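Long-range contacts in Xaa-Pro Dipeptidase (Alteromonas macleodii, PDB 2QS8), which probably acts as a metal-dependent carboxypeptidase or dipeptidase of the amidohydrolase superfamily, with a magnesium ion and a methionine held in the active site of its TIM barrel: residues T109-G114 with K364-E369; L118-L123 with P135-A140; S7-H12 with F50-D55. All blocks are in the same frame, centred on the assembly; numbering follows the deposited sequence.

Overall arrangement
Two of the three contacts share the catalytic barrel, and the third lies well apart from it. Contacts 1 and 2 have centres about 11 Å apart and meet directly, because strands 107-112 and 136-139 are parallel neighbours: Gln112 N lies 2.9 Å from Phe138 O, and Gln112 CG packs on Ala120 CB. The side chain of Arg111 in contact 1 comes within about 9 Å of the magnesium ion and about 12 Å of the bound methionine, while that of Ala120 in contact 2 is about 12 Å from the metal. Contact 3 belongs to a remote part of the same branched sheet, its centre about 29 Å from that of contact 1 and about 31 Å from that of contact 2.

Contact 1 (T109-G114 with K364-E369); sequences TVRQVG and KLLRIE
With CG opposite its own backbone N (chi1 -172°), Arg111 sends its aliphatic chain from strand 107-112 across to Leu366, and a bend at chi3 (64°) then turns the guanidinium toward Leu365. Leu366 CG lies beside its backbone N, and its two methyls divide the work. CD2 meets the arginine methylenes, 3.8 Å from Arg111 CD and slightly farther from CG, whereas CD1 touches Thr109 CG2 at 3.8 Å as the two side chains slide past each other in opposite senses. Leu365 crosses the arginine at about a right angle and sets its CD2 over one face of the guanidinium, 3.9 Å from Arg111 NH1. Ile368 adds a looser touch, its CD1 4.4 Å from Thr109 CG2.

A water supplies the polar link across the contact: it accepts from Arg111 NH1 at 3.0 Å and donates to Leu365 O at 2.9 Å. The rest of the guanidinium is held from elsewhere, NE by Met68 O, NH1 also by Ser252 OG and NH2 by a salt bridge to Glu254, with Trp231 making a cation-pi contact. Bonds at all three nitrogens should fix the plane and rotation of this buried cation, and Glu254 probably offsets its charge. Opposite the strand the chain is leaving helix 360-365 through a Schellman motif, in which Arg367, at positive phi, returns its N to Lys364 O at 3.0 Å.

The helix end thus closes against the barrel: Leu366 also rests on Phe138 of strand 136-139 and Trp231 of strand 231-236, Leu365 packs on Tyr273 of strand 273-275, and strand 107-112 runs between strands 60-67 and 136-139.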
loop_
_atom_site.group_PDB
_atom_site.type_symbol
_atom_site.label_atom_id
_atom_site.label_comp_id
_atom_site.label_asym_id
_atom_site.label_seq_id
_atom_site.Cartn_x
_atom_site.Cartn_y
_atom_site.Cartn_z
ATOM N N THR A 109 21.744 14.154 31.138
ATOM C CA THR A 109 20.734 13.425 30.398
ATOM C C THR A 109 20.324 14.264 29.196
ATOM O O THR A 109 20.150 15.475 29.321
ATOM C CB THR A 109 19.464 13.129 31.253
ATOM O OG1 THR A 109 19.803 12.307 32.371
ATOM C CG2 THR A 109 18.419 12.385 30.417
ATOM N N VAL A 110 20.192 13.626 28.036
ATOM C CA VAL A 110 19.770 14.326 26.828
ATOM C C VAL A 110 18.822 13.456 26.019
ATOM O O VAL A 110 18.812 12.235 26.151
ATOM C CB VAL A 110 20.970 14.712 25.902
ATOM C CG1 VAL A 110 21.921 15.650 26.627
ATOM C CG2 VAL A 110 21.715 13.463 25.446
ATOM N N ARG A 111 18.011 14.107 25.195
ATOM C CA ARG A 111 17.094 13.414 24.315
ATOM C C ARG A 111 17.561 13.730 22.880
ATOM O O ARG A 111 17.420 14.870 22.423
ATOM C CB ARG A 111 15.654 13.919 24.521
ATOM C CG ARG A 111 14.592 13.112 23.775
ATOM C CD ARG A 111 13.165 13.669 23.949
ATOM N NE ARG A 111 13.024 15.006 23.383
ATOM C CZ ARG A 111 11.867 15.602 23.134
ATOM N NH1 ARG A 111 10.726 14.983 23.408
ATOM N NH2 ARG A 111 11.848 16.803 22.578
ATOM N N GLN A 112 18.159 12.755 22.193
ATOM C CA GLN A 112 18.585 12.971 20.811
ATOM C C GLN A 112 17.364 12.727 19.928
ATOM O O GLN A 112 16.828 11.618 19.878
ATOM C CB GLN A 112 19.689 12.000 20.394
ATOM C CG GLN A 112 20.084 12.180 18.929
ATOM C CD GLN A 112 21.560 12.475 18.745
ATOM O OE1 GLN A 112 22.195 13.081 19.609
ATOM N NE2 GLN A 112 22.107 12.064 17.612
ATOM N N VAL A 113 16.930 13.758 19.229
ATOM C CA VAL A 113 15.770 13.623 18.383
ATOM C C VAL A 113 16.098 13.687 16.898
ATOM O O VAL A 113 15.546 14.520 16.178
ATOM C CB VAL A 113 14.711 14.693 18.727
ATOM C CG1 VAL A 113 14.067 14.363 20.078
ATOM C CG2 VAL A 113 15.366 16.061 18.787
ATOM N N GLY A 114 16.990 12.798 16.455
ATOM C CA GLY A 114 17.346 12.742 15.048
ATOM C C GLY A 114 18.806 12.597 14.635
ATOM O O GLY A 114 19.654 13.373 15.049
ATOM N N LYS A 364 9.944 14.936 33.377
ATOM C CA LYS A 364 8.559 14.526 33.161
ATOM C C LYS A 364 8.320 14.175 31.686
ATOM O O LYS A 364 7.661 13.184 31.375
ATOM C CB LYS A 364 7.596 15.642 33.580
ATOM C CG LYS A 364 7.645 15.995 35.059
ATOM C CD LYS A 364 6.780 17.212 35.357
ATOM C CE LYS A 364 7.047 17.739 36.752
ATOM N NZ LYS A 364 6.398 19.065 36.960
ATOM N N LEU A 365 8.859 14.996 30.789
ATOM C CA LEU A 365 8.716 14.759 29.353
ATOM C C LEU A 365 9.365 13.434 28.948
ATOM O O LEU A 365 8.883 12.762 28.045
ATOM C CB LEU A 365 9.335 15.910 28.546
ATOM C CG LEU A 365 9.209 15.855 27.013
ATOM C CD1 LEU A 365 7.760 15.601 26.583
ATOM C CD2 LEU A 365 9.711 17.166 26.431
ATOM N N LEU A 366 10.452 13.067 29.623
ATOM C CA LEU A 366 11.138 11.811 29.339
ATOM C C LEU A 366 10.596 10.669 30.196
ATOM O O LEU A 366 11.105 9.556 30.136
ATOM C CB LEU A 366 12.643 11.947 29.577
ATOM C CG LEU A 366 13.512 12.516 28.446
ATOM C CD1 LEU A 366 14.966 12.560 28.889
ATOM C CD2 LEU A 366 13.387 11.648 27.197
ATOM N N ARG A 367 9.575 10.962 31.003
ATOM C CA ARG A 367 8.929 9.964 31.858
ATOM C C ARG A 367 9.893 9.303 32.834
ATOM O O ARG A 367 9.875 8.086 33.007
ATOM C CB ARG A 367 8.251 8.894 30.986
ATOM C CG ARG A 367 7.323 9.491 29.936
ATOM C CD ARG A 367 6.753 8.458 28.992
ATOM N NE ARG A 367 5.929 9.080 27.957
ATOM C CZ ARG A 367 5.191 8.414 27.074
ATOM N NH1 ARG A 367 5.156 7.082 27.085
ATOM N NH2 ARG A 367 4.486 9.088 26.171
ATOM N N ILE A 368 10.737 10.114 33.464
ATOM C CA ILE A 368 11.697 9.603 34.434
ATOM C C ILE A 368 11.769 10.481 35.685
ATOM O O ILE A 368 12.725 10.398 36.460
ATOM C CB ILE A 368 13.108 9.482 33.821
ATOM C CG1 ILE A 368 13.505 10.796 33.153
ATOM C CG2 ILE A 368 13.146 8.345 32.837
ATOM C CD1 ILE A 368 14.938 10.800 32.671
ATOM N N GLU A 369 10.738 11.295 35.892
ATOM C CA GLU A 369 10.693 12.199 37.037
ATOM C C GLU A 369 10.716 11.500 38.391
ATOM O O GLU A 369 10.982 12.129 39.406
ATOM C CB GLU A 369 9.449 13.098 36.980
ATOM C CG GLU A 369 8.142 12.356 37.180
ATOM C CD GLU A 369 7.520 11.902 35.876
ATOM O OE1 GLU A 369 8.271 11.478 34.965
ATOM O OE2 GLU A 369 6.276 11.963 35.767
HETATM O O HOH W 1 10.019 12.784 25.394
#

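Contact 2 (L118-L123 with P135-A140); sequences LVAISL and PRIFAA
Ile137 reaches from strand 136-139 toward helix 119-128, and its branches find different partners along the helix. From CB, which points at the helix, CG2 stands opposite the backbone N and approaches the turn at Ala120, 4.3 Å from Ala120 CB and 4.2 Å from Ala120 O. The other branch leaves through CG1, placed beside the backbone N (chi1 -59°), and an extended chi2 of 179° carries CD1 on to Leu123, where it sits 3.9 Å from both CG and CD2. The two side chains cross at a slant, and the methyl meets the fork of the leucine and one of its arms.

Farther along the strand the packing becomes closer and simpler. Ala120 CB and Ala139 CB face each other at 3.6 Å, and with two such small side chains the helix and strand backbones come near: Ala120 CA lies 5.8 Å from Ala139 CA. Ile121 joins from the flank: its CB points away from the strand, yet CG1 returns to lie 4.1 Å from Ala139 CB. The side chains that meet are all apolar, and the touching residues are buried. At the start of the helix Leu118 occupies the N-cap position, and its carbonyl O accepts from both the N and the OG of Ser122, while Asp115 receives the N-H groups of Val119 and Ala120.

The axes of helix segment 119-123 and strand 136-139 approach to 7.9 Å, with their N-to-C directions 145° apart. Strand 107-112, helix 119-128 and strand 136-139 form a beta-alpha-beta unit with parallel strands, the repeating element of a TIM barrel, and here the crossover helix packs on the strand that follows it.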
loop_
_atom_site.group_PDB
_atom_site.type_symbol
_atom_site.label_atom_id
_atom_site.label_comp_id
_atom_site.label_asym_id
_atom_site.label_seq_id
_atom_site.Cartn_x
_atom_site.Cartn_y
_atom_site.Cartn_z
ATOM N N LEU A 118 21.261 5.164 13.436
ATOM C CA LEU A 118 21.776 4.364 14.530
ATOM C C LEU A 118 22.886 5.032 15.346
ATOM O O LEU A 118 23.524 4.386 16.179
ATOM C CB LEU A 118 22.280 3.027 13.968
ATOM C CG LEU A 118 21.311 1.842 13.853
ATOM C CD1 LEU A 118 20.899 1.421 15.254
ATOM C CD2 LEU A 118 20.085 2.199 13.047
ATOM N N VAL A 119 23.116 6.319 15.120
ATOM C CA VAL A 119 24.172 7.013 15.848
ATOM C C VAL A 119 23.880 7.117 17.355
ATOM O O VAL A 119 24.573 6.502 18.164
ATOM C CB VAL A 119 24.431 8.412 15.244
ATOM C CG1 VAL A 119 25.612 9.084 15.948
ATOM C CG2 VAL A 119 24.721 8.278 13.751
ATOM N N ALA A 120 22.864 7.876 17.735
ATOM C CA ALA A 120 22.534 8.006 19.152
ATOM C C ALA A 120 22.200 6.642 19.797
ATOM O O ALA A 120 22.560 6.386 20.947
ATOM C CB ALA A 120 21.359 8.978 19.335
ATOM N N ILE A 121 21.514 5.769 19.065
ATOM C CA ILE A 121 21.170 4.469 19.617
ATOM C C ILE A 121 22.449 3.694 19.978
ATOM O O ILE A 121 22.560 3.135 21.071
ATOM C CB ILE A 121 20.335 3.658 18.619
ATOM C CG1 ILE A 121 18.924 4.259 18.530
ATOM C CG2 ILE A 121 20.316 2.191 19.013
ATOM C CD1 ILE A 121 18.134 3.794 17.332
ATOM N N SER A 122 23.410 3.668 19.062
ATOM C CA SER A 122 24.665 2.967 19.323
ATOM C C SER A 122 25.472 3.642 20.439
ATOM O O SER A 122 26.064 2.981 21.286
ATOM C CB SER A 122 25.513 2.896 18.051
ATOM O OG SER A 122 24.846 2.169 17.035
ATOM N N LEU A 123 25.484 4.965 20.444
ATOM C CA LEU A 123 26.231 5.694 21.453
ATOM C C LEU A 123 25.628 5.436 22.839
ATOM O O LEU A 123 26.353 5.191 23.811
ATOM C CB LEU A 123 26.216 7.185 21.130
ATOM C CG LEU A 123 27.158 8.065 21.949
ATOM C CD1 LEU A 123 28.577 7.506 21.843
ATOM C CD2 LEU A 123 27.095 9.503 21.451
ATOM N N PRO A 135 26.438 11.284 28.628
ATOM C CA PRO A 135 25.192 11.486 29.365
ATOM C C PRO A 135 24.250 10.307 29.164
ATOM O O PRO A 135 24.547 9.392 28.398
ATOM C CB PRO A 135 24.649 12.759 28.741
ATOM C CG PRO A 135 24.995 12.544 27.282
ATOM C CD PRO A 135 26.413 12.000 27.339
ATOM N N ARG A 136 23.129 10.313 29.873
ATOM C CA ARG A 136 22.131 9.263 29.703
ATOM C C ARG A 136 21.436 9.689 28.412
ATOM O O ARG A 136 20.933 10.810 28.319
ATOM C CB ARG A 136 21.123 9.263 30.854
ATOM C CG ARG A 136 21.693 8.846 32.198
ATOM C CD ARG A 136 20.680 9.067 33.325
ATOM N NE ARG A 136 21.321 8.952 34.631
ATOM C CZ ARG A 136 21.678 7.806 35.203
ATOM N NH1 ARG A 136 21.454 6.649 34.591
ATOM N NH2 ARG A 136 22.280 7.815 36.378
ATOM N N ILE A 137 21.423 8.812 27.417
ATOM C CA ILE A 137 20.816 9.157 26.143
ATOM C C ILE A 137 19.505 8.447 25.849
ATOM O O ILE A 137 19.389 7.239 26.012
ATOM C CB ILE A 137 21.776 8.862 24.969
ATOM C CG1 ILE A 137 23.074 9.665 25.130
ATOM C CG2 ILE A 137 21.090 9.199 23.640
ATOM C CD1 ILE A 137 24.095 9.411 24.015
ATOM N N PHE A 138 18.520 9.221 25.415
ATOM C CA PHE A 138 17.226 8.697 25.025
ATOM C C PHE A 138 17.099 9.137 23.570
ATOM O O PHE A 138 16.992 10.332 23.257
ATOM C CB PHE A 138 16.135 9.265 25.918
ATOM C CG PHE A 138 16.232 8.789 27.339
ATOM C CD1 PHE A 138 16.918 9.524 28.291
ATOM C CD2 PHE A 138 15.658 7.575 27.721
ATOM C CE1 PHE A 138 17.033 9.066 29.598
ATOM C CE2 PHE A 138 15.769 7.110 29.039
ATOM C CZ PHE A 138 16.457 7.861 29.972
ATOM N N ALA A 139 17.135 8.151 22.680
ATOM C CA ALA A 139 17.128 8.412 21.252
ATOM C C ALA A 139 15.859 8.092 20.492
ATOM O O ALA A 139 15.084 7.212 20.868
ATOM C CB ALA A 139 18.297 7.691 20.623
ATOM N N ALA A 140 15.669 8.817 19.398
ATOM C CA ALA A 140 14.513 8.634 18.542
ATOM C C ALA A 140 14.933 7.965 17.225
ATOM O O ALA A 140 14.086 7.597 16.407
ATOM C CB ALA A 140 13.870 9.976 18.261
#

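Contact 3 (S7-H12 with F50-D55)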
loop_
_atom_site.group_PDB
_atom_site.type_symbol
_atom_site.label_atom_id
_atom_site.label_comp_id
_atom_site.label_asym_id
_atom_site.label_seq_id
_atom_site.Cartn_x
_atom_site.Cartn_y
_atom_site.Cartn_z
ATOM N N SER A 7 29.831 1.800 52.333
ATOM C CA SER A 7 30.593 3.050 52.051
ATOM C C SER A 7 29.722 4.073 51.340
ATOM O O SER A 7 28.929 3.729 50.460
ATOM C CB SER A 7 31.823 2.735 51.195
ATOM O OG SER A 7 32.765 1.968 51.928
ATOM N N LYS A 8 29.861 5.340 51.709
ATOM C CA LYS A 8 29.063 6.404 51.115
ATOM C C LYS A 8 29.885 7.658 50.827
ATOM O O LYS A 8 31.003 7.811 51.306
ATOM C CB LYS A 8 27.904 6.761 52.051
ATOM C CG LYS A 8 27.116 5.561 52.552
ATOM C CD LYS A 8 25.918 5.985 53.389
ATOM C CE LYS A 8 25.086 4.775 53.784
ATOM N NZ LYS A 8 23.853 5.157 54.509
ATOM N N THR A 9 29.331 8.558 50.025
ATOM C CA THR A 9 30.003 9.797 49.717
ATOM C C THR A 9 29.227 10.953 50.324
ATOM O O THR A 9 27.998 11.010 50.235
ATOM C CB THR A 9 30.104 10.030 48.204
ATOM O OG1 THR A 9 30.898 8.998 47.616
ATOM C CG2 THR A 9 30.734 11.379 47.921
ATOM N N LEU A 10 29.953 11.870 50.943
ATOM C CA LEU A 10 29.323 13.037 51.538
ATOM C C LEU A 10 29.680 14.285 50.751
ATOM O O LEU A 10 30.839 14.503 50.422
ATOM C CB LEU A 10 29.778 13.231 52.990
ATOM C CG LEU A 10 29.321 14.567 53.592
ATOM C CD1 LEU A 10 27.816 14.514 53.884
ATOM C CD2 LEU A 10 30.109 14.861 54.866
ATOM N N ILE A 11 28.678 15.102 50.459
ATOM C CA ILE A 11 28.901 16.341 49.730
ATOM C C ILE A 11 28.401 17.525 50.550
ATOM O O ILE A 11 27.261 17.529 51.024
ATOM C CB ILE A 11 28.158 16.351 48.369
ATOM C CG1 ILE A 11 28.716 15.263 47.454
ATOM C CG2 ILE A 11 28.300 17.709 47.706
ATOM C CD1 ILE A 11 28.013 15.192 46.119
ATOM N N HIS A 12 29.269 18.518 50.722
ATOM C CA HIS A 12 28.926 19.737 51.442
ATOM C C HIS A 12 28.623 20.766 50.371
ATOM O O HIS A 12 29.525 21.232 49.667
ATOM C CB HIS A 12 30.101 20.209 52.300
ATOM C CG HIS A 12 30.204 19.525 53.628
ATOM N ND1 HIS A 12 31.300 19.672 54.452
ATOM C CD2 HIS A 12 29.340 18.718 54.289
ATOM C CE1 HIS A 12 31.106 18.983 55.563
ATOM N NE2 HIS A 12 29.926 18.394 55.488
ATOM N N PHE A 50 33.082 9.251 56.552
ATOM C CA PHE A 50 32.643 8.840 55.223
ATOM C C PHE A 50 33.816 8.387 54.364
ATOM O O PHE A 50 34.899 8.975 54.410
ATOM C CB PHE A 50 31.916 9.976 54.502
ATOM C CG PHE A 50 30.562 10.282 55.059
ATOM C CD1 PHE A 50 30.420 11.045 56.216
ATOM C CD2 PHE A 50 29.424 9.808 54.427
ATOM C CE1 PHE A 50 29.162 11.327 56.730
ATOM C CE2 PHE A 50 28.160 10.088 54.939
ATOM C CZ PHE A 50 28.032 10.851 56.094
ATOM N N GLU A 51 33.587 7.338 53.580
ATOM C CA GLU A 51 34.611 6.805 52.694
ATOM C C GLU A 51 35.148 7.915 51.791
ATOM O O GLU A 51 36.356 8.034 51.593
ATOM C CB GLU A 51 34.028 5.680 51.832
ATOM C CG GLU A 51 35.052 4.971 50.940
ATOM C CD GLU A 51 35.988 4.059 51.717
ATOM O OE1 GLU A 51 35.494 3.074 52.321
ATOM O OE2 GLU A 51 37.209 4.324 51.722
ATOM N N ASP A 52 34.245 8.727 51.248
ATOM C CA ASP A 52 34.638 9.820 50.368
ATOM C C ASP A 52 33.935 11.111 50.721
ATOM O O ASP A 52 32.784 11.103 51.155
ATOM C CB ASP A 52 34.335 9.481 48.911
ATOM C CG ASP A 52 35.204 8.368 48.378
ATOM O OD1 ASP A 52 34.924 7.187 48.676
ATOM O OD2 ASP A 52 36.177 8.680 47.661
ATOM N N TYR A 53 34.634 12.220 50.507
ATOM C CA TYR A 53 34.105 13.542 50.803
ATOM C C TYR A 53 34.355 14.502 49.644
ATOM O O TYR A 53 35.451 14.552 49.092
ATOM C CB TYR A 53 34.753 14.081 52.085
ATOM C CG TYR A 53 34.450 15.533 52.402
ATOM C CD1 TYR A 53 33.137 15.974 52.579
ATOM C CD2 TYR A 53 35.481 16.459 52.546
ATOM C CE1 TYR A 53 32.860 17.301 52.893
ATOM C CE2 TYR A 53 35.216 17.785 52.859
ATOM C CZ TYR A 53 33.908 18.198 53.030
ATOM O OH TYR A 53 33.656 19.509 53.340
ATOM N N ILE A 54 33.322 15.253 49.276
ATOM C CA ILE A 54 33.416 16.226 48.200
ATOM C C ILE A 54 33.031 17.580 48.780
ATOM O O ILE A 54 31.857 17.843 49.057
ATOM C CB ILE A 54 32.478 15.873 47.023
ATOM C CG1 ILE A 54 32.925 14.552 46.381
ATOM C CG2 ILE A 54 32.505 16.983 45.978
ATOM C CD1 ILE A 54 31.978 14.031 45.308
ATOM N N ASP A 55 34.033 18.428 48.964
ATOM C CA ASP A 55 33.834 19.748 49.544
ATOM C C ASP A 55 33.446 20.803 48.518
ATOM O O ASP A 55 34.291 21.296 47.781
ATOM C CB ASP A 55 35.113 20.164 50.281
ATOM C CG ASP A 55 35.036 21.566 50.845
ATOM O OD1 ASP A 55 33.926 22.138 50.904
ATOM O OD2 ASP A 55 36.094 22.095 51.235
#
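Leu10 lies against two aromatic side chains at once, the ring of Phe50, just before strand 52-56, and that of Tyr53 on it. Its CB sits over one face of the Phe50 ring, a CH-pi contact 3.8 Å from the ring centroid, while Lys8 O lies at the edge of that ring. With CG anti to the backbone N (chi1 171°), the leucine runs beside Tyr53 and sends CD2 between the rings, 4.1 Å from Phe50 CD1 and 4.0 Å from Tyr53 CD1. Both polar backbone atoms of Leu10 are spent on the same neighbour: its N donates to Asp52 O at 2.9 Å and its O accepts from Ile54 N at 2.8 Å.

These are rungs of a parallel ladder in which Thr9, Leu10, Ile11 and His12 pair with Asp52, Tyr53, Ile54 and Asp55. The strands belong to a small beta region formed by both chain ends, as is common in amidohydrolases, for strand 400-405 reaches it through Ile404, which packs on Ile11 and Ile54.

Ile54 works on the side of the sheet shared with Thr9 and Ile11. Its CB meets Ile11 CG1 at 3.8 Å and its CD1 lies 3.9 Å from Thr9 CG2. On the Leu10 side, Tyr53 OH and His12 ND1 share a short hydrogen bond of 2.6 Å, and the tyrosine turns its edge to the imidazole face, the planes 78° apart. His12 NE2 bonds to Ile45 O, and Phe44 stacks on the imidazole.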